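BauA (Acinetobacter baumannii, PDB 6HCP) is an outer-membrane transporter of the TonB-dependent receptor family that serves as the receptor for ferric preacinetobactin and takes part in iron uptake. Local coordinates at residues A[125-130]-A[339-344]; A[538-543]-A[548-553]. All blocks are in the same frame, centred on the assembly; numbering follows the deposited sequence.

Contact 1 joins two parts of the TonB-dependent receptor fold that lie far apart in sequence: the plug loop 125-130 meets the inner side of barrel strand 331-358 through side chains alone, with no hydrogen bond between the segments. Contact 2 is local, pairing residues 538-541 with 549-553 of strand 549-569, and backbone hydrogen bonds carry it. Both are partly buried, but the centre of contact 1 is about 14 Å from the centre of the chain, inside the barrel, and that of contact 2 about 34 Å, at the periphery. Their centres are about 34 Å apart. Aromatic rings dominate the first; the second mixes strand pairing with apolar packing.

Contact 1 (A[125-130]-A[339-344]); sequences TPFYRT and LAFDVD. With EDO (1,2-ethanediol), chain L.
F127 turns its ring out to the barrel with CG anti to the backbone N (chi1 -160°), while F341 reaches in from the opposite direction with CG held between its own backbone N and carbonyl carbon (chi1 66°). The two rings meet at the interface of plug and barrel in the TonB-dependent receptor fold: 125-130 is a plug loop, and 339-344 belongs to strand 331-358 of the surrounding barrel. Their centroids are 5.2 Å apart and their planes inclined at 59°, an oblique aromatic pair. CE1 of F341 lies over one face of the F127 ring, and the closest approach is 3.4 Å from F127 CE2 to F341 CZ.

Y128 joins this pair: F127 CD2 sits over the centre of the Y128 ring, 3.4 Å above its plane, so the neighbouring plug rings pack on each other as well as on the barrel. Y128 CE2 lies at the edge of the F341 ring, in its plane, 3.8 Å from F341 CZ. Y315 of the adjacent strand 302-318 extends the group, meeting F341 at a shallow angle and Y128 edge-to-face. F127 N is hydrogen-bonded to D287 OD1 of barrel strand 282-297, a polar tie from plug to barrel, and F127 O to T113 OG1 and N114 ND2 within the plug. V343 adds a looser apolar touch, its CG1 4.3 Å from F127 CE1.

Contact 2 (A[538-543]-A[548-553]); sequences SYLDPS and NLPTFV
Backbone bonds set the register between Y539 and V553 and between D541 and T551. Y539 N gives to V553 O, and V553 N returns a nearly straight bond to Y539 O (2.9 Å, 172°). D541 N binds T551 O at 2.9 Å; the return bond from T551 N to D541 O is weak, at 3.4 Å. Between them L540 and F552 form a non-hydrogen-bonded pair, CA atoms 4.2 Å apart.

Packing contacts occupy both faces. On the Y539 side, V553 CG2 makes a CH-pi contact over the tyrosine ring, 4.2 Å from its centroid. On the other, L540 CG packs against P550 CB, and F552, its CG anti to the backbone N (chi1 -165°), brings its ring obliquely against the facing backbone, CD1 3.5 Å from Y539 C and CZ near S538 CB.

Among side-chain polar bonds, D541 OD1 accepts from S543 N at 3.0 Å and from S543 OG at 2.8 Å, on the same face of the carboxylate, while T551 OG1 is bonded to S499 OG and K544 O. The S543 N bond closes an Asx turn as the chain turns a corner in an antiparallel beta hairpin, the repeating unit of an outer-membrane beta barrel.

Contact 1 (A[125-130]-A[339-344])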
# COMPACT_ATOMS: atom_id res chain seq x y z
N THR A 125 -4.84 30.27 -24.21
CA THR A 125 -4.42 29.22 -23.26
C THR A 125 -3.44 28.25 -23.91
O THR A 125 -3.38 28.09 -25.13
CB THR A 125 -5.64 28.48 -22.71
OG1 THR A 125 -6.50 28.15 -23.80
CG2 THR A 125 -6.42 29.28 -21.69
N PRO A 126 -2.66 27.49 -23.10
CA PRO A 126 -1.78 26.47 -23.64
C PRO A 126 -2.53 25.45 -24.51
O PRO A 126 -3.68 25.15 -24.23
CB PRO A 126 -1.17 25.84 -22.38
CG PRO A 126 -1.19 26.97 -21.39
CD PRO A 126 -2.51 27.67 -21.64
N PHE A 127 -1.87 24.97 -25.56
CA PHE A 127 -2.54 24.22 -26.62
C PHE A 127 -3.07 22.87 -26.13
O PHE A 127 -4.18 22.50 -26.46
CB PHE A 127 -1.56 24.00 -27.77
CG PHE A 127 -2.19 23.69 -29.10
CD1 PHE A 127 -2.77 24.69 -29.87
CD2 PHE A 127 -2.15 22.41 -29.63
CE1 PHE A 127 -3.25 24.41 -31.14
CE2 PHE A 127 -2.66 22.12 -30.88
CZ PHE A 127 -3.23 23.13 -31.64
N TYR A 128 -2.28 22.14 -25.33
CA TYR A 128 -2.59 20.73 -25.04
C TYR A 128 -2.65 20.42 -23.54
O TYR A 128 -3.26 19.43 -23.15
CB TYR A 128 -1.55 19.82 -25.69
CG TYR A 128 -1.75 19.49 -27.14
CD1 TYR A 128 -3.02 19.43 -27.71
CD2 TYR A 128 -0.66 19.30 -27.96
CE1 TYR A 128 -3.19 19.06 -29.04
CE2 TYR A 128 -0.81 18.87 -29.27
CZ TYR A 128 -2.07 18.81 -29.83
OH TYR A 128 -2.19 18.45 -31.13
N ARG A 129 -1.89 21.15 -22.70
CA ARG A 129 -1.98 20.93 -21.25
C ARG A 129 -1.67 22.23 -20.52
O ARG A 129 -0.74 22.92 -20.88
CB ARG A 129 -1.01 19.82 -20.80
CG ARG A 129 -0.98 19.58 -19.29
CD ARG A 129 -0.76 18.11 -18.96
NE ARG A 129 0.45 17.60 -19.56
CZ ARG A 129 0.53 16.55 -20.36
NH1 ARG A 129 -0.44 15.64 -20.39
NH2 ARG A 129 1.66 16.37 -21.02
N THR A 130 -2.49 22.53 -19.51
CA THR A 130 -2.41 23.74 -18.75
C THR A 130 -2.22 23.40 -17.27
O THR A 130 -3.13 22.89 -16.64
CB THR A 130 -3.64 24.63 -18.98
OG1 THR A 130 -3.69 24.97 -20.37
CG2 THR A 130 -3.60 25.89 -18.15
N LEU A 339 6.72 14.40 -35.09
CA LEU A 339 5.84 15.49 -35.46
C LEU A 339 6.30 16.75 -34.74
O LEU A 339 6.69 16.72 -33.58
CB LEU A 339 4.40 15.13 -35.06
CG LEU A 339 3.36 16.24 -35.25
CD1 LEU A 339 3.24 16.64 -36.71
CD2 LEU A 339 2.00 15.79 -34.73
N ALA A 340 6.26 17.87 -35.46
CA ALA A 340 6.42 19.17 -34.82
C ALA A 340 5.49 20.14 -35.52
O ALA A 340 5.21 19.96 -36.72
CB ALA A 340 7.86 19.66 -34.86
N PHE A 341 4.94 21.07 -34.75
CA PHE A 341 4.22 22.17 -35.37
C PHE A 341 4.41 23.43 -34.52
O PHE A 341 4.65 23.39 -33.31
CB PHE A 341 2.75 21.79 -35.63
CG PHE A 341 1.91 21.54 -34.40
CD1 PHE A 341 1.37 22.58 -33.68
CD2 PHE A 341 1.67 20.24 -33.98
CE1 PHE A 341 0.60 22.35 -32.54
CE2 PHE A 341 0.89 20.00 -32.86
CZ PHE A 341 0.36 21.04 -32.14
N ASP A 342 4.38 24.56 -35.22
CA ASP A 342 4.45 25.88 -34.63
C ASP A 342 3.19 26.63 -35.06
O ASP A 342 2.86 26.62 -36.25
CB ASP A 342 5.67 26.67 -35.12
CG ASP A 342 7.01 26.01 -34.80
OD1 ASP A 342 7.11 25.34 -33.76
OD2 ASP A 342 7.89 26.03 -35.69
N VAL A 343 2.52 27.27 -34.12
CA VAL A 343 1.29 28.00 -34.46
C VAL A 343 1.29 29.36 -33.75
O VAL A 343 1.65 29.49 -32.56
CB VAL A 343 0.03 27.15 -34.22
CG1 VAL A 343 0.09 26.35 -32.96
CG2 VAL A 343 -1.27 27.94 -34.31
N ASP A 344 0.98 30.40 -34.53
CA ASP A 344 0.83 31.77 -34.06
C ASP A 344 -0.65 32.16 -34.15
O ASP A 344 -1.25 32.07 -35.22
CB ASP A 344 1.67 32.73 -34.91
CG ASP A 344 3.17 32.60 -34.71
OD1 ASP A 344 3.58 32.21 -33.61
OD2 ASP A 344 3.91 32.90 -35.66
C1 EDO L . 5.21 29.62 -37.54
O1 EDO L . 5.25 30.77 -36.69
C2 EDO L . 3.77 29.44 -37.98
O2 EDO L . 3.21 30.67 -38.44

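Contact 2 (A[538-543]-A[548-553])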
# COMPACT_ATOMS: atom_id res chain seq x y z
N SER A 538 -19.99 13.91 -41.15
CA SER A 538 -19.99 13.86 -42.61
C SER A 538 -19.22 12.62 -43.07
O SER A 538 -18.28 12.23 -42.43
CB SER A 538 -19.40 15.13 -43.16
OG SER A 538 -20.21 16.26 -42.86
N TYR A 539 -19.63 12.04 -44.21
CA TYR A 539 -18.91 10.90 -44.77
C TYR A 539 -19.30 10.71 -46.25
O TYR A 539 -20.30 11.23 -46.72
CB TYR A 539 -19.22 9.65 -43.95
CG TYR A 539 -20.69 9.34 -43.83
CD1 TYR A 539 -21.34 8.66 -44.84
CD2 TYR A 539 -21.42 9.66 -42.69
CE1 TYR A 539 -22.70 8.43 -44.80
CE2 TYR A 539 -22.78 9.39 -42.62
CZ TYR A 539 -23.43 8.79 -43.68
OH TYR A 539 -24.77 8.52 -43.68
N LEU A 540 -18.53 9.87 -46.94
CA LEU A 540 -18.77 9.45 -48.31
C LEU A 540 -19.78 8.30 -48.33
O LEU A 540 -19.55 7.29 -47.70
CB LEU A 540 -17.41 9.03 -48.87
CG LEU A 540 -17.28 8.97 -50.39
CD1 LEU A 540 -17.77 10.26 -51.04
CD2 LEU A 540 -15.83 8.69 -50.78
N ASP A 541 -20.97 8.55 -48.90
CA ASP A 541 -22.09 7.61 -48.93
C ASP A 541 -22.13 6.85 -50.27
O ASP A 541 -22.60 7.38 -51.28
CB ASP A 541 -23.40 8.35 -48.66
CG ASP A 541 -24.62 7.45 -48.56
OD1 ASP A 541 -24.45 6.22 -48.73
OD2 ASP A 541 -25.73 7.98 -48.40
N PRO A 542 -21.81 5.54 -50.30
CA PRO A 542 -21.80 4.79 -51.56
C PRO A 542 -23.20 4.41 -52.07
O PRO A 542 -23.35 4.03 -53.23
CB PRO A 542 -20.96 3.54 -51.23
CG PRO A 542 -21.11 3.37 -49.74
CD PRO A 542 -21.21 4.77 -49.19
N SER A 543 -24.23 4.62 -51.23
CA SER A 543 -25.61 4.33 -51.61
C SER A 543 -26.23 5.50 -52.39
O SER A 543 -27.30 5.37 -52.97
CB SER A 543 -26.44 4.01 -50.39
OG SER A 543 -26.82 5.19 -49.70
N ASN A 548 -22.99 8.47 -61.07
CA ASN A 548 -22.48 7.12 -60.83
C ASN A 548 -21.31 7.17 -59.83
O ASN A 548 -20.50 6.23 -59.80
CB ASN A 548 -22.00 6.45 -62.12
CG ASN A 548 -22.08 4.94 -62.04
OD1 ASN A 548 -23.03 4.39 -61.46
ND2 ASN A 548 -21.03 4.27 -62.49
N LEU A 549 -21.25 8.23 -59.01
CA LEU A 549 -20.19 8.37 -58.00
C LEU A 549 -20.81 8.48 -56.61
O LEU A 549 -21.88 9.08 -56.44
CB LEU A 549 -19.34 9.60 -58.30
CG LEU A 549 -18.39 9.51 -59.49
CD1 LEU A 549 -17.91 10.90 -59.87
CD2 LEU A 549 -17.21 8.61 -59.19
N PRO A 550 -20.10 8.01 -55.56
CA PRO A 550 -20.56 8.21 -54.18
C PRO A 550 -20.59 9.71 -53.84
O PRO A 550 -19.76 10.46 -54.34
CB PRO A 550 -19.48 7.49 -53.35
CG PRO A 550 -18.21 7.72 -54.17
CD PRO A 550 -18.68 7.61 -55.61
N THR A 551 -21.54 10.12 -52.99
CA THR A 551 -21.74 11.51 -52.63
C THR A 551 -21.34 11.74 -51.16
O THR A 551 -21.71 10.96 -50.29
CB THR A 551 -23.19 11.91 -52.89
OG1 THR A 551 -23.50 11.55 -54.24
CG2 THR A 551 -23.45 13.38 -52.63
N PHE A 552 -20.57 12.79 -50.92
CA PHE A 552 -20.17 13.24 -49.58
C PHE A 552 -21.34 13.98 -48.92
O PHE A 552 -21.90 14.93 -49.51
CB PHE A 552 -18.92 14.10 -49.67
CG PHE A 552 -18.20 14.33 -48.36
CD1 PHE A 552 -17.52 13.29 -47.74
CD2 PHE A 552 -18.21 15.58 -47.75
CE1 PHE A 552 -16.86 13.50 -46.54
CE2 PHE A 552 -17.53 15.79 -46.56
CZ PHE A 552 -16.85 14.76 -45.96
N VAL A 553 -21.79 13.48 -47.76
CA VAL A 553 -23.01 13.95 -47.12
C VAL A 553 -22.73 14.32 -45.66
O VAL A 553 -21.77 13.85 -45.07
CB VAL A 553 -24.15 12.92 -47.22
CG1 VAL A 553 -24.60 12.73 -48.65
CG2 VAL A 553 -23.79 11.59 -46.57